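Local coordinates for ABC transporter, substrate binding protein (Aeropyrum pernix, PDB 3EAF) that probably captures a small solute outside the cell and hands it to the membrane part of an ABC transporter, and binds a magnesium ion, at residues A[107-112]-A[121-126]; A[114-119]-A[319-324]; A[193-198]-A[222-227]. One frame throughout, in Å; residues are numbered along the deposited sequence.

Overall arrangement
Interactions 1 and 2 belong together, whereas interaction 3 stands apart. Segments 107-112 and 114-119 follow one another, and the first two contacts touch where Ser-108 O lies 2.7 Å from Tyr-119 OH, a probable hydrogen bond. Interaction 1 is wholly buried, centred about 9 Å from the centre of the chain, and mixes aromatic packing with backbone and capping hydrogen bonds. Interaction 2, largely buried, sets the edge strand of the six-stranded sheet against helix 317-326, beside the magnesium site, by CH-pi contacts. Interaction 3 lies in the domain built on the seven-stranded mixed sheet, its centre about 43 Å from that of interaction 2; it is partly exposed and chiefly aliphatic.

Interaction 1 of 3, residues A[107-112]-A[121-126]; sequences YSAKLL and APDYST
Tyr-107 sets its ring edge-on toward the face of the Tyr-124 ring, an offset edge-to-face pair with centroids 5.7 Å apart and planes at 62°. Its CB also lies over that face, 4.0 Å from the Tyr-124 centroid. A chi1 of -46° sets CG of Tyr-107 beside the backbone N, and one face of the ring lies under Ala-121 CB, a methyl 9° off the ring normal in a CH-pi contact. Backbone joins the same residues: Tyr-124 N donates to Tyr-107 O at 2.7 Å, and Asp-123 CA makes a CA-H...O contact with that oxygen. In this periplasmic-binding-protein fold, the contact ties the loop after strand 101-104 to the start of helix 124-139, where Asp-123 is the N-cap. Its OD1 accepts from Thr-126 N at 3.0 Å, from above the carboxylate plane, and weakly from Ser-125 N; Thr-126 OG1 donates to OD2 on the syn side at 2.6 Å. Ala-109 CB rests 3.4 Å from Asp-123 OD1, and Leu-112 CD1 touches Asp-123 CB. A water accepts from Ala-109 N and hydrogen-bonds Ser-125 OG, which also hydrogen-bonds Thr-381. The hydroxyl of Tyr-107 reaches Gln-292.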
loop_
_atom_site.group_PDB
_atom_site.type_symbol
_atom_site.label_atom_id
_atom_site.label_comp_id
_atom_site.label_asym_id
_atom_site.label_seq_id
_atom_site.Cartn_x
_atom_site.Cartn_y
_atom_site.Cartn_z
ATOM N N TYR A 107 -4.549 -1.797 -0.587
ATOM C CA TYR A 107 -4.287 -3.219 -0.391
ATOM C C TYR A 107 -5.424 -3.900 0.391
ATOM O O TYR A 107 -5.184 -4.821 1.169
ATOM C CB TYR A 107 -2.925 -3.443 0.280
ATOM C CG TYR A 107 -1.779 -2.638 -0.316
ATOM C CD1 TYR A 107 -1.510 -2.663 -1.691
ATOM C CD2 TYR A 107 -0.959 -1.865 0.500
ATOM C CE1 TYR A 107 -0.449 -1.923 -2.234
ATOM C CE2 TYR A 107 0.095 -1.130 -0.020
ATOM C CZ TYR A 107 0.346 -1.161 -1.379
ATOM O OH TYR A 107 1.388 -0.419 -1.875
ATOM N N SER A 108 -6.662 -3.457 0.167
ATOM C CA SER A 108 -7.835 -4.039 0.840
ATOM C C SER A 108 -8.038 -5.527 0.568
ATOM O O SER A 108 -8.026 -5.962 -0.589
ATOM C CB SER A 108 -9.122 -3.299 0.440
ATOM O OG SER A 108 -10.269 -3.994 0.919
ATOM N N ALA A 109 -8.285 -6.288 1.638
ATOM C CA ALA A 109 -8.557 -7.720 1.530
ATOM C C ALA A 109 -9.829 -8.020 0.740
ATOM O O ALA A 109 -9.950 -9.087 0.128
ATOM C CB ALA A 109 -8.618 -8.362 2.919
ATOM N N LYS A 110 -10.767 -7.073 0.747
ATOM C CA LYS A 110 -12.016 -7.200 -0.006
ATOM C C LYS A 110 -11.812 -7.314 -1.531
ATOM O O LYS A 110 -12.680 -7.835 -2.235
ATOM C CB LYS A 110 -12.978 -6.053 0.352
ATOM C CG LYS A 110 -13.374 -6.052 1.832
ATOM C CD LYS A 110 -14.468 -5.051 2.156
ATOM C CE LYS A 110 -14.977 -5.254 3.589
ATOM N NZ LYS A 110 -15.954 -4.189 3.984
ATOM N N LEU A 111 -10.650 -6.900 -2.035
ATOM C CA LEU A 111 -10.329 -6.954 -3.457
ATOM C C LEU A 111 -9.894 -8.356 -3.871
ATOM O O LEU A 111 -9.939 -8.617 -5.104
ATOM C CB LEU A 111 -9.233 -5.941 -3.798
ATOM C CG LEU A 111 -9.597 -4.465 -3.623
ATOM C CD1 LEU A 111 -8.380 -3.582 -3.852
ATOM C CD2 LEU A 111 -10.732 -4.076 -4.558
ATOM N N LEU A 112 -9.435 -9.146 -2.966
ATOM C CA LEU A 112 -8.812 -10.438 -3.269
ATOM C C LEU A 112 -9.678 -11.385 -4.098
ATOM O O LEU A 112 -9.149 -12.175 -4.877
ATOM C CB LEU A 112 -8.345 -11.130 -1.975
ATOM C CG LEU A 112 -7.272 -10.407 -1.150
ATOM C CD1 LEU A 112 -7.115 -11.026 0.222
ATOM C CD2 LEU A 112 -5.933 -10.368 -1.875
ATOM N N ALA A 121 1.370 -6.709 -2.881
ATOM C CA ALA A 121 1.597 -6.711 -1.440
ATOM C C ALA A 121 0.550 -7.610 -0.775
ATOM O O ALA A 121 -0.469 -7.925 -1.392
ATOM C CB ALA A 121 1.517 -5.276 -0.879
ATOM N N PRO A 122 0.795 -8.028 0.482
ATOM C CA PRO A 122 -0.300 -8.690 1.198
ATOM C C PRO A 122 -1.436 -7.696 1.417
ATOM O O PRO A 122 -1.207 -6.493 1.402
ATOM C CB PRO A 122 0.327 -9.072 2.546
ATOM C CG PRO A 122 1.819 -8.970 2.350
ATOM C CD PRO A 122 2.004 -7.899 1.313
ATOM N N ASP A 123 -2.646 -8.193 1.629
ATOM C CA ASP A 123 -3.758 -7.315 1.957
ATOM C C ASP A 123 -3.485 -6.622 3.292
ATOM O O ASP A 123 -2.657 -7.091 4.074
ATOM C CB ASP A 123 -5.037 -8.127 2.061
ATOM C CG ASP A 123 -4.975 -9.122 3.187
ATOM O OD1 ASP A 123 -5.517 -8.825 4.268
ATOM O OD2 ASP A 123 -4.341 -10.174 3.000
ATOM N N TYR A 124 -4.199 -5.526 3.551
ATOM C CA TYR A 124 -4.062 -4.738 4.783
ATOM C C TYR A 124 -4.183 -5.527 6.089
ATOM O O TYR A 124 -3.539 -5.197 7.083
ATOM C CB TYR A 124 -5.121 -3.637 4.814
ATOM C CG TYR A 124 -4.829 -2.409 3.980
ATOM C CD1 TYR A 124 -5.849 -1.791 3.264
ATOM C CD2 TYR A 124 -3.545 -1.851 3.925
ATOM C CE1 TYR A 124 -5.611 -0.645 2.506
ATOM C CE2 TYR A 124 -3.293 -0.699 3.162
ATOM C CZ TYR A 124 -4.335 -0.109 2.456
ATOM O OH TYR A 124 -4.114 1.019 1.698
ATOM N N SER A 125 -5.038 -6.544 6.092
ATOM C CA SER A 125 -5.304 -7.321 7.304
ATOM C C SER A 125 -4.129 -8.246 7.645
ATOM O O SER A 125 -3.647 -8.248 8.781
ATOM C CB SER A 125 -6.617 -8.098 7.159
ATOM O OG SER A 125 -7.675 -7.238 6.762
ATOM N N THR A 126 -3.665 -9.007 6.650
ATOM C CA THR A 126 -2.460 -9.838 6.763
ATOM C C THR A 126 -1.237 -9.012 7.142
ATOM O O THR A 126 -0.432 -9.444 7.971
ATOM C CB THR A 126 -2.166 -10.572 5.441
ATOM O OG1 THR A 126 -3.324 -11.321 5.048
ATOM C CG2 THR A 126 -0.968 -11.507 5.585
HETATM O O HOH W 1 -8.009 -5.360 4.379
#

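Interaction 2 of 3, residues A[114-119]-A[319-324]; sequences KPFNFY and ALKEAL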
loop_
_atom_site.group_PDB
_atom_site.type_symbol
_atom_site.label_atom_id
_atom_site.label_comp_id
_atom_site.label_asym_id
_atom_site.label_seq_id
_atom_site.Cartn_x
_atom_site.Cartn_y
_atom_site.Cartn_z
ATOM N N LYS A 114 -12.044 -10.305 -6.225
ATOM C CA LYS A 114 -12.501 -9.579 -7.412
ATOM C C LYS A 114 -11.542 -9.882 -8.559
ATOM O O LYS A 114 -10.345 -9.639 -8.437
ATOM C CB LYS A 114 -12.580 -8.072 -7.137
ATOM C CG LYS A 114 -13.433 -7.679 -5.925
ATOM C CD LYS A 114 -14.907 -7.967 -6.161
ATOM C CE LYS A 114 -15.761 -7.472 -5.004
ATOM N NZ LYS A 114 -17.153 -7.996 -5.081
ATOM N N PRO A 115 -12.062 -10.444 -9.667
ATOM C CA PRO A 115 -11.190 -11.045 -10.685
ATOM C C PRO A 115 -10.159 -10.119 -11.343
ATOM O O PRO A 115 -9.129 -10.598 -11.778
ATOM C CB PRO A 115 -12.181 -11.580 -11.731
ATOM C CG PRO A 115 -13.475 -11.756 -10.963
ATOM C CD PRO A 115 -13.486 -10.575 -10.029
ATOM N N PHE A 116 -10.426 -8.819 -11.427
ATOM C CA PHE A 116 -9.513 -7.921 -12.144
ATOM C C PHE A 116 -8.671 -7.018 -11.245
ATOM O O PHE A 116 -7.916 -6.185 -11.747
ATOM C CB PHE A 116 -10.261 -7.113 -13.219
ATOM C CG PHE A 116 -10.506 -7.890 -14.481
ATOM C CD1 PHE A 116 -9.658 -7.741 -15.580
ATOM C CD2 PHE A 116 -11.557 -8.808 -14.561
ATOM C CE1 PHE A 116 -9.871 -8.476 -16.754
ATOM C CE2 PHE A 116 -11.783 -9.544 -15.732
ATOM C CZ PHE A 116 -10.930 -9.378 -16.830
ATOM N N ASN A 117 -8.780 -7.208 -9.926
ATOM C CA ASN A 117 -8.009 -6.416 -8.968
ATOM C C ASN A 117 -6.761 -7.130 -8.451
ATOM O O ASN A 117 -6.824 -8.287 -8.018
ATOM C CB ASN A 117 -8.890 -5.956 -7.803
ATOM C CG ASN A 117 -9.941 -4.941 -8.233
ATOM O OD1 ASN A 117 -9.716 -3.725 -8.186
ATOM N ND2 ASN A 117 -11.081 -5.433 -8.679
ATOM N N PHE A 118 -5.630 -6.425 -8.511
ATOM C CA PHE A 118 -4.333 -6.952 -8.086
ATOM C C PHE A 118 -3.567 -5.859 -7.340
ATOM O O PHE A 118 -3.776 -4.670 -7.570
ATOM C CB PHE A 118 -3.492 -7.395 -9.293
ATOM C CG PHE A 118 -4.100 -8.506 -10.106
ATOM C CD1 PHE A 118 -3.749 -9.834 -9.867
ATOM C CD2 PHE A 118 -4.995 -8.225 -11.140
ATOM C CE1 PHE A 118 -4.300 -10.868 -10.626
ATOM C CE2 PHE A 118 -5.549 -9.252 -11.910
ATOM C CZ PHE A 118 -5.197 -10.576 -11.659
ATOM N N TYR A 119 -2.682 -6.269 -6.441
ATOM C CA TYR A 119 -1.694 -5.357 -5.858
ATOM C C TYR A 119 -0.511 -6.188 -5.385
ATOM O O TYR A 119 -0.706 -7.305 -4.914
ATOM C CB TYR A 119 -2.285 -4.486 -4.731
ATOM C CG TYR A 119 -3.182 -5.210 -3.744
ATOM C CD1 TYR A 119 -2.640 -5.892 -2.648
ATOM C CD2 TYR A 119 -4.573 -5.195 -3.888
ATOM C CE1 TYR A 119 -3.453 -6.568 -1.741
ATOM C CE2 TYR A 119 -5.397 -5.867 -2.976
ATOM C CZ TYR A 119 -4.828 -6.548 -1.908
ATOM O OH TYR A 119 -5.637 -7.200 -1.001
ATOM N N ALA A 319 -6.306 -10.425 -21.127
ATOM C CA ALA A 319 -5.017 -11.071 -21.371
ATOM C C ALA A 319 -4.056 -10.744 -20.229
ATOM O O ALA A 319 -3.297 -11.601 -19.780
ATOM C CB ALA A 319 -4.434 -10.630 -22.711
ATOM N N LEU A 320 -4.112 -9.501 -19.751
ATOM C CA LEU A 320 -3.274 -9.048 -18.636
ATOM C C LEU A 320 -3.655 -9.719 -17.316
ATOM O O LEU A 320 -2.770 -10.148 -16.568
ATOM C CB LEU A 320 -3.330 -7.519 -18.495
ATOM C CG LEU A 320 -2.685 -6.694 -19.618
ATOM C CD1 LEU A 320 -2.978 -5.218 -19.433
ATOM C CD2 LEU A 320 -1.179 -6.934 -19.702
ATOM N N LYS A 321 -4.960 -9.813 -17.041
ATOM C CA LYS A 321 -5.454 -10.510 -15.837
ATOM C C LYS A 321 -4.974 -11.956 -15.776
ATOM O O LYS A 321 -4.507 -12.424 -14.738
ATOM C CB LYS A 321 -6.988 -10.493 -15.748
ATOM C CG LYS A 321 -7.562 -11.743 -15.023
ATOM C CD LYS A 321 -9.004 -11.592 -14.645
ATOM C CE LYS A 321 -9.800 -12.875 -14.875
ATOM N NZ LYS A 321 -9.346 -14.068 -14.113
ATOM N N GLU A 322 -5.106 -12.659 -16.894
ATOM C CA GLU A 322 -4.781 -14.074 -16.951
ATOM C C GLU A 322 -3.277 -14.319 -16.801
ATOM O O GLU A 322 -2.865 -15.286 -16.155
ATOM C CB GLU A 322 -5.358 -14.697 -18.227
ATOM C CG GLU A 322 -6.897 -14.730 -18.209
ATOM C CD GLU A 322 -7.522 -15.411 -19.409
ATOM O OE1 GLU A 322 -6.784 -15.874 -20.313
ATOM O OE2 GLU A 322 -8.775 -15.483 -19.456
ATOM N N ALA A 323 -2.474 -13.425 -17.378
ATOM C CA ALA A 323 -1.025 -13.449 -17.220
ATOM C C ALA A 323 -0.611 -13.236 -15.765
ATOM O O ALA A 323 0.316 -13.878 -15.288
ATOM C CB ALA A 323 -0.370 -12.399 -18.118
ATOM N N LEU A 324 -1.293 -12.327 -15.066
ATOM C CA LEU A 324 -0.992 -12.076 -13.655
ATOM C C LEU A 324 -1.332 -13.291 -12.775
ATOM O O LEU A 324 -0.720 -13.497 -11.729
ATOM C CB LEU A 324 -1.709 -10.813 -13.158
ATOM C CG LEU A 324 -1.157 -9.471 -13.667
ATOM C CD1 LEU A 324 -2.192 -8.344 -13.512
ATOM C CD2 LEU A 324 0.161 -9.108 -12.980
#
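One face of the Phe-116 ring carries Lys-321 CD, 3.6 Å from the centroid and 10° off the normal, while one face of the Phe-118 ring carries CB and CD1 of Leu-324. Lys-321 CD and Leu-324 CD1 make CH-pi contacts, the latter 3.8 Å from the Phe-118 centroid. They pack helix 317-326 against strand 117-118, the edge strand of the mixed six-stranded sheet in this periplasmic-binding-protein fold, and against the type I turn from Lys-114 to Asn-117. Phe-118 also stacks with His-346 and meets Tyr-341, a magnesium ligand, edge-to-face, which places the contact beside the metal site. The Lys-321 and Phe-116 side chains cross at about a right angle, Lys-321 CB reaching Phe-116 CE1 at 3.7 Å; a bend at chi3 (140°) and chi4 (60°) takes the ammonium off toward Glu-325, another magnesium ligand, with which NZ forms a salt bridge. At 5.8 Å from NZ to the Phe-116 centroid, any cation-pi attraction is weak at most. An alanine in place of Phe-116 is likely to leave the methylenes of Lys-321 without their aromatic support and the chain freer to turn. Pro-115 O, a buried oxygen with no polar partner in the model, comes within 3.0 Å of Lys-321 CD.

Interaction 3 of 3, residues A[193-198]-A[222-227]; sequences REMLAA and VGLDAF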
loop_
_atom_site.group_PDB
_atom_site.type_symbol
_atom_site.label_atom_id
_atom_site.label_comp_id
_atom_site.label_asym_id
_atom_site.label_seq_id
_atom_site.Cartn_x
_atom_site.Cartn_y
_atom_site.Cartn_z
ATOM N N ARG A 193 -5.078 11.218 24.916
ATOM C CA ARG A 193 -5.585 11.340 26.291
ATOM C C ARG A 193 -6.704 10.340 26.609
ATOM O O ARG A 193 -6.770 9.820 27.721
ATOM C CB ARG A 193 -6.021 12.785 26.591
ATOM C CG ARG A 193 -4.844 13.704 26.894
ATOM C CD ARG A 193 -5.264 15.090 27.352
ATOM N NE ARG A 193 -4.105 15.889 27.763
ATOM C CZ ARG A 193 -3.508 16.815 27.013
ATOM N NH1 ARG A 193 -2.460 17.475 27.495
ATOM N NH2 ARG A 193 -3.950 17.092 25.787
ATOM N N GLU A 194 -7.566 10.064 25.628
ATOM C CA GLU A 194 -8.579 9.008 25.758
ATOM C C GLU A 194 -7.935 7.635 25.958
ATOM O O GLU A 194 -8.349 6.873 26.827
ATOM C CB GLU A 194 -9.479 8.952 24.525
ATOM C CG GLU A 194 -10.562 9.996 24.473
ATOM C CD GLU A 194 -11.337 9.962 23.167
ATOM O OE1 GLU A 194 -11.213 8.973 22.409
ATOM O OE2 GLU A 194 -12.074 10.935 22.895
HETATM N N MSE A 195 -6.926 7.327 25.147
HETATM C CA MSE A 195 -6.214 6.048 25.244
HETATM C C MSE A 195 -5.414 5.921 26.533
HETATM O O MSE A 195 -5.326 4.838 27.110
HETATM C CB MSE A 195 -5.302 5.835 24.037
HETATM C CG MSE A 195 -6.057 5.698 22.731
HETATM SE SE MSE A 195 -4.919 5.211 21.238
HETATM C CE MSE A 195 -3.549 6.592 21.452
ATOM N N LEU A 196 -4.848 7.036 26.983
ATOM C CA LEU A 196 -4.087 7.086 28.228
ATOM C C LEU A 196 -4.874 6.515 29.415
ATOM O O LEU A 196 -4.312 5.812 30.251
ATOM C CB LEU A 196 -3.621 8.522 28.504
ATOM C CG LEU A 196 -2.728 8.841 29.705
ATOM C CD1 LEU A 196 -1.418 8.060 29.673
ATOM C CD2 LEU A 196 -2.464 10.333 29.768
ATOM N N ALA A 197 -6.173 6.798 29.465
ATOM C CA ALA A 197 -7.063 6.254 30.499
ATOM C C ALA A 197 -7.092 4.723 30.534
ATOM O O ALA A 197 -7.318 4.129 31.591
ATOM C CB ALA A 197 -8.467 6.804 30.330
ATOM N N ALA A 198 -6.862 4.090 29.385
ATOM C CA ALA A 198 -6.862 2.626 29.289
ATOM C C ALA A 198 -5.454 2.033 29.410
ATOM O O ALA A 198 -5.293 0.816 29.538
ATOM C CB ALA A 198 -7.528 2.176 27.996
ATOM N N VAL A 222 1.665 13.743 26.037
ATOM C CA VAL A 222 0.694 13.566 27.129
ATOM C C VAL A 222 1.111 12.475 28.120
ATOM O O VAL A 222 0.480 12.304 29.170
ATOM C CB VAL A 222 -0.760 13.308 26.611
ATOM C CG1 VAL A 222 -1.160 14.355 25.576
ATOM C CG2 VAL A 222 -0.915 11.891 26.048
ATOM N N GLY A 223 2.162 11.733 27.783
ATOM C CA GLY A 223 2.705 10.736 28.690
ATOM C C GLY A 223 2.175 9.325 28.523
ATOM O O GLY A 223 2.309 8.512 29.435
ATOM N N LEU A 224 1.578 9.026 27.371
ATOM C CA LEU A 224 1.228 7.642 27.041
ATOM C C LEU A 224 2.445 6.938 26.449
ATOM O O LEU A 224 2.772 7.112 25.267
ATOM C CB LEU A 224 0.025 7.561 26.093
ATOM C CG LEU A 224 -0.383 6.172 25.569
ATOM C CD1 LEU A 224 -0.662 5.187 26.701
ATOM C CD2 LEU A 224 -1.587 6.295 24.665
ATOM N N ASP A 225 3.124 6.157 27.282
ATOM C CA ASP A 225 4.346 5.475 26.863
ATOM C C ASP A 225 4.078 4.067 26.344
ATOM O O ASP A 225 4.544 3.059 26.905
ATOM C CB ASP A 225 5.390 5.500 27.982
ATOM C CG ASP A 225 5.923 6.898 28.235
ATOM O OD1 ASP A 225 6.083 7.661 27.254
ATOM O OD2 ASP A 225 6.177 7.244 29.405
ATOM N N ALA A 226 3.304 4.021 25.267
ATOM C CA ALA A 226 3.028 2.797 24.549
ATOM C C ALA A 226 3.809 2.807 23.238
ATOM O O ALA A 226 4.216 3.868 22.757
ATOM C CB ALA A 226 1.543 2.684 24.274
ATOM N N PHE A 227 4.016 1.627 22.669
ATOM C CA PHE A 227 4.547 1.507 21.315
ATOM C C PHE A 227 3.444 1.818 20.300
ATOM O O PHE A 227 2.299 1.411 20.483
ATOM C CB PHE A 227 5.066 0.093 21.058
ATOM C CG PHE A 227 6.335 -0.246 21.799
ATOM C CD1 PHE A 227 7.474 0.534 21.657
ATOM C CD2 PHE A 227 6.397 -1.370 22.612
ATOM C CE1 PHE A 227 8.649 0.215 22.327
ATOM C CE2 PHE A 227 7.574 -1.698 23.289
ATOM C CZ PHE A 227 8.700 -0.898 23.142
#
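Segment 193-198 of helix 185-196 runs beside the chain leaving helix 209-222, its CA atoms nearest at Leu-196 and Leu-224, 5.5 Å apart, and Gly-223, first to leave helical angles after helix 209-222, has a positive phi of 93°. Leu-196 packs against segment 222-224 by both branches: CD2 approaches Val-222 O at 3.6 Å, and CD1 meets Leu-224 CB at 3.9 Å while also lying beside Gly-223 O. Its CG stands opposite the backbone N (chi1 -176°), which carries the two methyls across to segment 222-227. Selenomethionine Met-195, on the more buried side, crosses Leu-224 at about a right angle; Leu-224 CD2 touches both its CB and its terminal CE, each at 3.8 Å. This is packing between neighbouring alpha/beta units of the periplasmic-binding-protein fold, in the domain built on the seven-stranded mixed sheet: helix 185-196 precedes strand 202-205, and helix 209-222 precedes strand 227-230, the adjacent parallel strand. Met-219 of helix 209-222 and Val-203 of the sheet add to the surroundings of Met-195. At the exposed end, Val-222 CG1 sits over the centre of the Arg-193 guanidinium, 3.7 Å from CZ. Arg-193 NH2 makes a long, weak ion pair with Glu-189.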